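Long-range contacts in beta-mannosidase (Trichoderma harzianum, PDB 4CVU), which probably hydrolyses terminal beta-linked mannose residues of mannosides, acting as a glycoside hydrolase of family 2: residues Y454-D459 and Y513-I518; F447-T452 and V465-Y470. One frame throughout, in Å; residues are numbered along the deposited sequence.

Interaction 1: residues Y454-D459 and Y513-I518. With NAG (2-acetamido-2-deoxy-beta-D-glucopyranose), chain D; MAN (alpha-D-mannopyranose), chain B; MAN (alpha-D-mannopyranose), chain C.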
loop_
_atom_site.group_PDB
_atom_site.type_symbol
_atom_site.label_atom_id
_atom_site.label_comp_id
_atom_site.label_asym_id
_atom_site.label_seq_id
_atom_site.Cartn_x
_atom_site.Cartn_y
_atom_site.Cartn_z
ATOM N N TYR A 454 -16.787 36.537 6.115
ATOM C CA TYR A 454 -15.552 36.816 6.819
ATOM C C TYR A 454 -15.680 38.001 7.791
ATOM O O TYR A 454 -16.621 38.825 7.671
ATOM C CB TYR A 454 -14.431 37.088 5.802
ATOM C CG TYR A 454 -13.975 35.832 5.100
ATOM C CD1 TYR A 454 -14.630 35.366 3.981
ATOM C CD2 TYR A 454 -12.915 35.097 5.600
ATOM C CE1 TYR A 454 -14.239 34.203 3.365
ATOM C CE2 TYR A 454 -12.505 33.930 5.002
ATOM C CZ TYR A 454 -13.150 33.488 3.870
ATOM O OH TYR A 454 -12.778 32.285 3.293
ATOM N N PRO A 455 -14.739 38.082 8.745
ATOM C CA PRO A 455 -14.678 39.250 9.652
ATOM C C PRO A 455 -14.373 40.541 8.907
ATOM O O PRO A 455 -13.836 40.519 7.796
ATOM C CB PRO A 455 -13.521 38.909 10.603
ATOM C CG PRO A 455 -13.322 37.448 10.479
ATOM C CD PRO A 455 -13.669 37.119 9.060
ATOM N N ASP A 456 -14.736 41.657 9.525
ATOM C CA ASP A 456 -14.411 42.980 8.988
ATOM C C ASP A 456 -14.069 43.974 10.116
ATOM O O ASP A 456 -14.295 45.176 9.972
ATOM C CB ASP A 456 -15.557 43.525 8.135
ATOM C CG ASP A 456 -15.145 44.721 7.301
ATOM O OD1 ASP A 456 -13.989 44.737 6.802
ATOM O OD2 ASP A 456 -15.971 45.655 7.127
ATOM N N SER A 457 -13.469 43.459 11.192
ATOM C CA SER A 457 -12.935 44.303 12.251
ATOM C C SER A 457 -11.721 45.040 11.683
ATOM O O SER A 457 -11.250 44.720 10.593
ATOM C CB SER A 457 -12.528 43.443 13.434
ATOM O OG SER A 457 -11.468 42.571 13.053
ATOM N N ASP A 458 -11.229 46.036 12.415
ATOM C CA ASP A 458 -10.117 46.878 11.956
ATOM C C ASP A 458 -8.805 46.094 11.849
ATOM O O ASP A 458 -8.047 46.295 10.924
ATOM C CB ASP A 458 -9.920 48.106 12.893
ATOM C CG ASP A 458 -11.096 49.114 12.839
ATOM O OD1 ASP A 458 -11.931 49.059 11.936
ATOM O OD2 ASP A 458 -11.196 49.996 13.722
ATOM N N ASP A 459 -8.530 45.215 12.797
ATOM C CA ASP A 459 -7.272 44.460 12.758
ATOM C C ASP A 459 -7.264 43.429 11.610
ATOM O O ASP A 459 -6.252 43.285 10.931
ATOM C CB ASP A 459 -6.996 43.742 14.092
ATOM C CG ASP A 459 -6.391 44.680 15.146
ATOM O OD1 ASP A 459 -5.966 45.809 14.806
ATOM O OD2 ASP A 459 -6.310 44.272 16.319
ATOM N N TYR A 513 -19.421 43.071 3.492
ATOM C CA TYR A 513 -19.034 42.550 2.192
ATOM C C TYR A 513 -18.591 43.679 1.281
ATOM O O TYR A 513 -17.494 43.634 0.726
ATOM C CB TYR A 513 -20.159 41.725 1.543
ATOM C CG TYR A 513 -19.977 41.461 0.050
ATOM C CD1 TYR A 513 -19.028 40.559 -0.413
ATOM C CD2 TYR A 513 -20.779 42.106 -0.894
ATOM C CE1 TYR A 513 -18.857 40.325 -1.783
ATOM C CE2 TYR A 513 -20.631 41.867 -2.245
ATOM C CZ TYR A 513 -19.666 40.970 -2.685
ATOM O OH TYR A 513 -19.506 40.722 -4.041
ATOM N N GLU A 514 -19.457 44.669 1.119
ATOM C CA GLU A 514 -19.139 45.843 0.309
ATOM C C GLU A 514 -17.915 46.556 0.859
ATOM O O GLU A 514 -17.018 46.922 0.118
ATOM C CB GLU A 514 -20.317 46.813 0.265
ATOM C CG GLU A 514 -21.486 46.278 -0.521
ATOM C CD GLU A 514 -22.565 47.312 -0.727
ATOM O OE1 GLU A 514 -22.642 48.259 0.103
ATOM O OE2 GLU A 514 -23.327 47.171 -1.714
ATOM N N ASN A 515 -17.862 46.716 2.177
ATOM C CA ASN A 515 -16.783 47.471 2.799
ATOM C C ASN A 515 -15.445 46.769 2.582
ATOM O O ASN A 515 -14.455 47.417 2.204
ATOM C CB ASN A 515 -17.047 47.665 4.292
ATOM C CG ASN A 515 -15.920 48.408 4.985
ATOM O OD1 ASN A 515 -15.722 49.590 4.749
ATOM N ND2 ASN A 515 -15.148 47.710 5.772
ATOM N N LEU A 516 -15.412 45.446 2.780
ATOM C CA LEU A 516 -14.137 44.711 2.599
ATOM C C LEU A 516 -13.817 44.501 1.121
ATOM O O LEU A 516 -12.746 44.918 0.635
ATOM C CB LEU A 516 -14.143 43.351 3.306
ATOM C CG LEU A 516 -12.789 42.611 3.305
ATOM C CD1 LEU A 516 -11.708 43.499 3.862
ATOM C CD2 LEU A 516 -12.835 41.293 4.076
ATOM N N PHE A 517 -14.750 43.869 0.404
ATOM C CA PHE A 517 -14.461 43.389 -0.961
ATOM C C PHE A 517 -14.606 44.468 -2.050
ATOM O O PHE A 517 -14.149 44.286 -3.171
ATOM C CB PHE A 517 -15.283 42.137 -1.272
ATOM C CG PHE A 517 -14.926 40.964 -0.397
ATOM C CD1 PHE A 517 -13.810 40.173 -0.695
ATOM C CD2 PHE A 517 -15.645 40.689 0.743
ATOM C CE1 PHE A 517 -13.446 39.114 0.113
ATOM C CE2 PHE A 517 -15.292 39.618 1.557
ATOM C CZ PHE A 517 -14.183 38.841 1.247
ATOM N N ILE A 518 -15.186 45.618 -1.724
ATOM C CA ILE A 518 -15.301 46.664 -2.739
ATOM C C ILE A 518 -14.553 47.940 -2.300
ATOM O O ILE A 518 -13.569 48.315 -2.914
ATOM C CB ILE A 518 -16.774 46.961 -3.062
ATOM C CG1 ILE A 518 -17.485 45.695 -3.554
ATOM C CG2 ILE A 518 -16.881 48.051 -4.121
ATOM C CD1 ILE A 518 -18.977 45.888 -3.776
HETATM C C1 NAG D . -27.605 48.165 -1.502
HETATM C C2 NAG D . -26.474 49.025 -0.987
HETATM C C3 NAG D . -25.902 48.404 0.271
HETATM C C4 NAG D . -26.980 48.147 1.316
HETATM C C5 NAG D . -28.043 47.301 0.616
HETATM C C6 NAG D . -29.182 46.830 1.504
HETATM C C7 NAG D . -25.063 50.207 -2.593
HETATM C C8 NAG D . -23.909 50.172 -3.518
HETATM N N2 NAG D . -25.373 49.099 -1.929
HETATM O O3 NAG D . -24.832 49.177 0.744
HETATM O O4 NAG D . -26.397 47.389 2.359
HETATM O O5 NAG D . -28.568 48.002 -0.490
HETATM O O6 NAG D . -29.521 47.936 2.275
HETATM O O7 NAG D . -25.699 51.232 -2.505
HETATM C C1 MAN B . -20.590 50.587 8.284
HETATM C C2 MAN B . -19.083 50.670 8.533
HETATM C C3 MAN B . -18.364 49.516 7.883
HETATM C C4 MAN B . -19.011 48.188 8.269
HETATM C C5 MAN B . -20.474 48.235 7.874
HETATM C C6 MAN B . -21.150 46.904 8.190
HETATM O O2 MAN B . -18.819 50.652 9.919
HETATM O O3 MAN B . -17.008 49.481 8.263
HETATM O O4 MAN B . -18.318 47.122 7.621
HETATM O O5 MAN B . -21.115 49.302 8.568
HETATM O O6 MAN B . -22.462 46.865 7.652
HETATM C C1 MAN C . -22.852 50.051 5.948
HETATM C C2 MAN C . -22.124 51.262 6.539
HETATM C C3 MAN C . -21.976 52.284 5.424
HETATM C C4 MAN C . -21.258 51.653 4.215
HETATM C C5 MAN C . -21.941 50.369 3.758
HETATM C C6 MAN C . -21.155 49.676 2.641
HETATM O O2 MAN C . -20.785 50.953 6.921
HETATM O O3 MAN C . -21.174 53.331 5.892
HETATM O O4 MAN C . -21.218 52.558 3.151
HETATM O O5 MAN C . -22.079 49.499 4.873
HETATM O O6 MAN C . -19.921 49.163 3.085
#

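Interaction 2: residues F447-T452 and V465-Y470. With MAN (alpha-D-mannopyranose), chain E.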
loop_
_atom_site.group_PDB
_atom_site.type_symbol
_atom_site.label_atom_id
_atom_site.label_comp_id
_atom_site.label_asym_id
_atom_site.label_seq_id
_atom_site.Cartn_x
_atom_site.Cartn_y
_atom_site.Cartn_z
ATOM N N PHE A 447 -8.541 36.578 -4.871
ATOM C CA PHE A 447 -8.083 36.784 -3.504
ATOM C C PHE A 447 -8.551 35.628 -2.603
ATOM O O PHE A 447 -9.610 35.043 -2.844
ATOM C CB PHE A 447 -8.599 38.123 -2.956
ATOM C CG PHE A 447 -8.167 39.347 -3.751
ATOM C CD1 PHE A 447 -6.984 39.379 -4.468
ATOM C CD2 PHE A 447 -8.955 40.494 -3.730
ATOM C CE1 PHE A 447 -6.607 40.506 -5.162
ATOM C CE2 PHE A 447 -8.579 41.635 -4.424
ATOM C CZ PHE A 447 -7.400 41.637 -5.151
ATOM N N GLN A 448 -7.797 35.309 -1.533
ATOM C CA GLN A 448 -8.059 34.060 -0.794
ATOM C C GLN A 448 -9.264 34.111 0.148
ATOM O O GLN A 448 -9.140 34.093 1.355
ATOM C CB GLN A 448 -6.772 33.570 -0.107
ATOM C CG GLN A 448 -5.586 33.475 -1.055
ATOM C CD GLN A 448 -5.886 32.672 -2.301
ATOM O OE1 GLN A 448 -6.509 31.628 -2.232
ATOM N NE2 GLN A 448 -5.417 33.137 -3.444
ATOM N N PHE A 449 -10.455 34.200 -0.422
ATOM C CA PHE A 449 -11.664 34.210 0.356
ATOM C C PHE A 449 -12.714 33.328 -0.354
ATOM O O PHE A 449 -12.943 33.487 -1.551
ATOM C CB PHE A 449 -12.197 35.638 0.491
ATOM C CG PHE A 449 -11.240 36.584 1.154
ATOM C CD1 PHE A 449 -11.255 36.755 2.543
ATOM C CD2 PHE A 449 -10.336 37.323 0.395
ATOM C CE1 PHE A 449 -10.374 37.663 3.151
ATOM C CE2 PHE A 449 -9.456 38.196 0.993
ATOM C CZ PHE A 449 -9.476 38.365 2.386
ATOM N N SER A 450 -13.350 32.406 0.383
ATOM C CA SER A 450 -14.041 31.309 -0.288
ATOM C C SER A 450 -15.138 30.556 0.502
ATOM O O SER A 450 -14.873 29.953 1.536
ATOM C CB SER A 450 -12.961 30.337 -0.822
ATOM O OG SER A 450 -13.528 29.267 -1.551
ATOM N N ASP A 451 -16.374 30.645 0.006
ATOM C CA ASP A 451 -17.470 29.819 0.446
ATOM C C ASP A 451 -17.795 29.973 1.944
ATOM O O ASP A 451 -18.197 29.028 2.619
ATOM C CB ASP A 451 -17.158 28.358 0.111
ATOM C CG ASP A 451 -18.394 27.479 0.123
ATOM O OD1 ASP A 451 -19.534 28.000 -0.031
ATOM O OD2 ASP A 451 -18.226 26.244 0.305
ATOM N N THR A 452 -17.600 31.176 2.443
ATOM C CA THR A 452 -18.061 31.555 3.762
ATOM C C THR A 452 -17.973 33.067 3.814
ATOM O O THR A 452 -17.448 33.700 2.883
ATOM C CB THR A 452 -17.220 30.908 4.878
ATOM O OG1 THR A 452 -17.886 31.052 6.151
ATOM C CG2 THR A 452 -15.815 31.485 4.907
ATOM N N VAL A 465 -5.324 43.921 4.108
ATOM C CA VAL A 465 -4.736 44.978 3.280
ATOM C C VAL A 465 -3.238 44.745 3.089
ATOM O O VAL A 465 -2.714 44.949 2.001
ATOM C CB VAL A 465 -5.029 46.389 3.886
ATOM C CG1 VAL A 465 -4.113 47.435 3.292
ATOM C CG2 VAL A 465 -6.506 46.761 3.685
ATOM N N GLY A 466 -2.549 44.272 4.122
ATOM C CA GLY A 466 -1.138 43.889 3.948
ATOM C C GLY A 466 -1.047 42.840 2.835
ATOM O O GLY A 466 -0.211 42.932 1.938
ATOM N N GLU A 467 -1.974 41.897 2.894
ATOM C CA GLU A 467 -2.035 40.767 1.947
ATOM C C GLU A 467 -2.396 41.210 0.552
ATOM O O GLU A 467 -1.679 40.885 -0.390
ATOM C CB GLU A 467 -3.004 39.705 2.482
ATOM C CG GLU A 467 -3.735 38.862 1.470
ATOM C CD GLU A 467 -4.696 37.922 2.146
ATOM O OE1 GLU A 467 -4.698 37.866 3.389
ATOM O OE2 GLU A 467 -5.460 37.234 1.434
ATOM N N ILE A 468 -3.502 41.940 0.391
ATOM C CA ILE A 468 -3.887 42.366 -0.944
ATOM C C ILE A 468 -2.831 43.272 -1.586
ATOM O O ILE A 468 -2.548 43.124 -2.764
ATOM C CB ILE A 468 -5.247 43.087 -0.975
ATOM C CG1 ILE A 468 -6.332 42.222 -0.339
ATOM C CG2 ILE A 468 -5.629 43.417 -2.391
ATOM C CD1 ILE A 468 -6.444 40.839 -0.925
ATOM N N THR A 469 -2.254 44.186 -0.804
ATOM C CA THR A 469 -1.254 45.126 -1.312
ATOM C C THR A 469 0.042 44.431 -1.768
ATOM O O THR A 469 0.557 44.689 -2.859
ATOM C CB THR A 469 -0.902 46.199 -0.235
ATOM O OG1 THR A 469 -2.091 46.910 0.161
ATOM C CG2 THR A 469 0.110 47.174 -0.787
ATOM N N TYR A 470 0.549 43.529 -0.944
ATOM C CA TYR A 470 1.747 42.759 -1.301
ATOM C C TYR A 470 1.553 41.909 -2.591
ATOM O O TYR A 470 2.334 41.974 -3.529
ATOM C CB TYR A 470 2.139 41.835 -0.154
ATOM C CG TYR A 470 3.269 40.893 -0.529
ATOM C CD1 TYR A 470 4.527 41.394 -0.824
ATOM C CD2 TYR A 470 3.068 39.512 -0.627
ATOM C CE1 TYR A 470 5.566 40.558 -1.183
ATOM C CE2 TYR A 470 4.104 38.651 -0.978
ATOM C CZ TYR A 470 5.351 39.173 -1.256
ATOM O OH TYR A 470 6.397 38.354 -1.608
HETATM C C1 MAN E . 3.014 49.227 4.488
HETATM C C2 MAN E . 3.781 47.955 4.805
HETATM C C3 MAN E . 3.480 46.892 3.753
HETATM C C4 MAN E . 1.983 46.650 3.640
HETATM C C5 MAN E . 1.245 47.979 3.457
HETATM C C6 MAN E . -0.268 47.836 3.546
HETATM O O2 MAN E . 3.366 47.485 6.060
HETATM O O3 MAN E . 4.160 45.716 4.077
HETATM O O4 MAN E . 1.750 45.841 2.492
HETATM O O5 MAN E . 1.629 48.949 4.429
HETATM O O6 MAN E . -0.888 49.065 3.170
#

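Interaction 1: residues Y454-D459 and Y513-I518
Asp456 and Asn515 join two neighbouring parts of the helical shell round the catalytic (beta/alpha)8 barrel: the turn leading into helix 458-475 and the middle of helix 506-528. The polar link is one hydrogen bond. Asn515 ND2 donates it to the syn lone pair of Asp456 OD2 over 2.6 Å, bent to 142° at the hydrogen. Carboxylate and amide planes stand 58° apart. Asp456 CG lies opposite its own backbone N (chi1 -166°), which turns the carboxylate to the Asn515 amide.

An N-glycan of the protein itself lies beside this link. O4 of the chain B mannose makes a weak 2.8 Å hydrogen bond to Asp456 OD2, which thus serves helix and sugar together. Glu514 OE2 accepts from N2 of the NAG at 2.8 Å and also meets Tyr558 OH. With an alanine in place of Asp456, the Asn515 amide would probably lose its carboxylate partner and the mannose O4 its acceptor.

The remaining contacts are van der Waals ones. Leu516 CB packs 3.8 Å from Asp456 OD1. Tyr454, whose OH is bonded to Gln195, makes an apolar contact at the edge of the Phe517 ring, with Tyr454 CD1 4.4 Å from Phe517 CZ.

Interaction 2: residues F447-T452 and V465-Y470
Phe447 and Ile468 bring the two backbones nearest, with their CA atoms 7.4 Å apart. Residues 447-452 form an irregular loop directly after strand 442-446. Gln448 is the centre of an inverse gamma turn, closed by Phe449 N to Phe447 O. Residues 465-470 are regular helix. There, Val465 O accepts from Thr469 N and Thr469 OG1, which approach from opposite faces of its plane.

Ile468 CD1 makes a CH-pi contact over one face of the Phe447 ring, 3.8 Å from the centroid and 17° off the ring normal. Ile468 CG2 reaches the far end of the ring, 3.7 Å from Phe447 CZ. With CG1 anti to its carbonyl carbon (chi1 -55°), Ile468 turns both CD1 and CG2 to this ring. The two side chains cross at about a right angle, and Leu521 of helix 506-528 touches both. Ile468 CD1 also lies at the edge of the Phe449 ring, 4.4 Å from Phe449 CE2.

In the beta/alpha barrel this is where a strand's C-terminal loop folds back on the helix that follows it. Glu467 touches the loop only by van der Waals contact: Glu467 OE2 is 4.1 Å from Phe449 CE2, with carboxylate and ring planes 8° apart. The buried carboxylate is satisfied outside the two segments: OE2 pairs with Arg192 in a salt bridge and bonds to Tyr427 OH, while OE1 bonds to Asn130. Arg192 NH2 also binds Gln448 O.

Interactions 1 and 2 lie about 10 Å apart, centre to centre. Their segments alternate along the chain: 447-452, 454-459, 465-470, 513-518. Both use the beta/alpha unit of strand 442-446 and helix 458-475, which belongs to the barrel. Interaction 2 closes that unit on itself. Interaction 1 ties the turn leading into that helix to helix 506-528, which comes after the next barrel strand, 481-485. The two contacts touch through aromatic rings: Phe517 CE1 is 3.5 Å from Phe449 CG, in an edge-to-face arrangement. Tyr454 OH also bonds to Ser450 N. The barrel loop, its helix and the neighbouring helix are thus packed together, and sugars of attached glycans lie beside residues of both contacts.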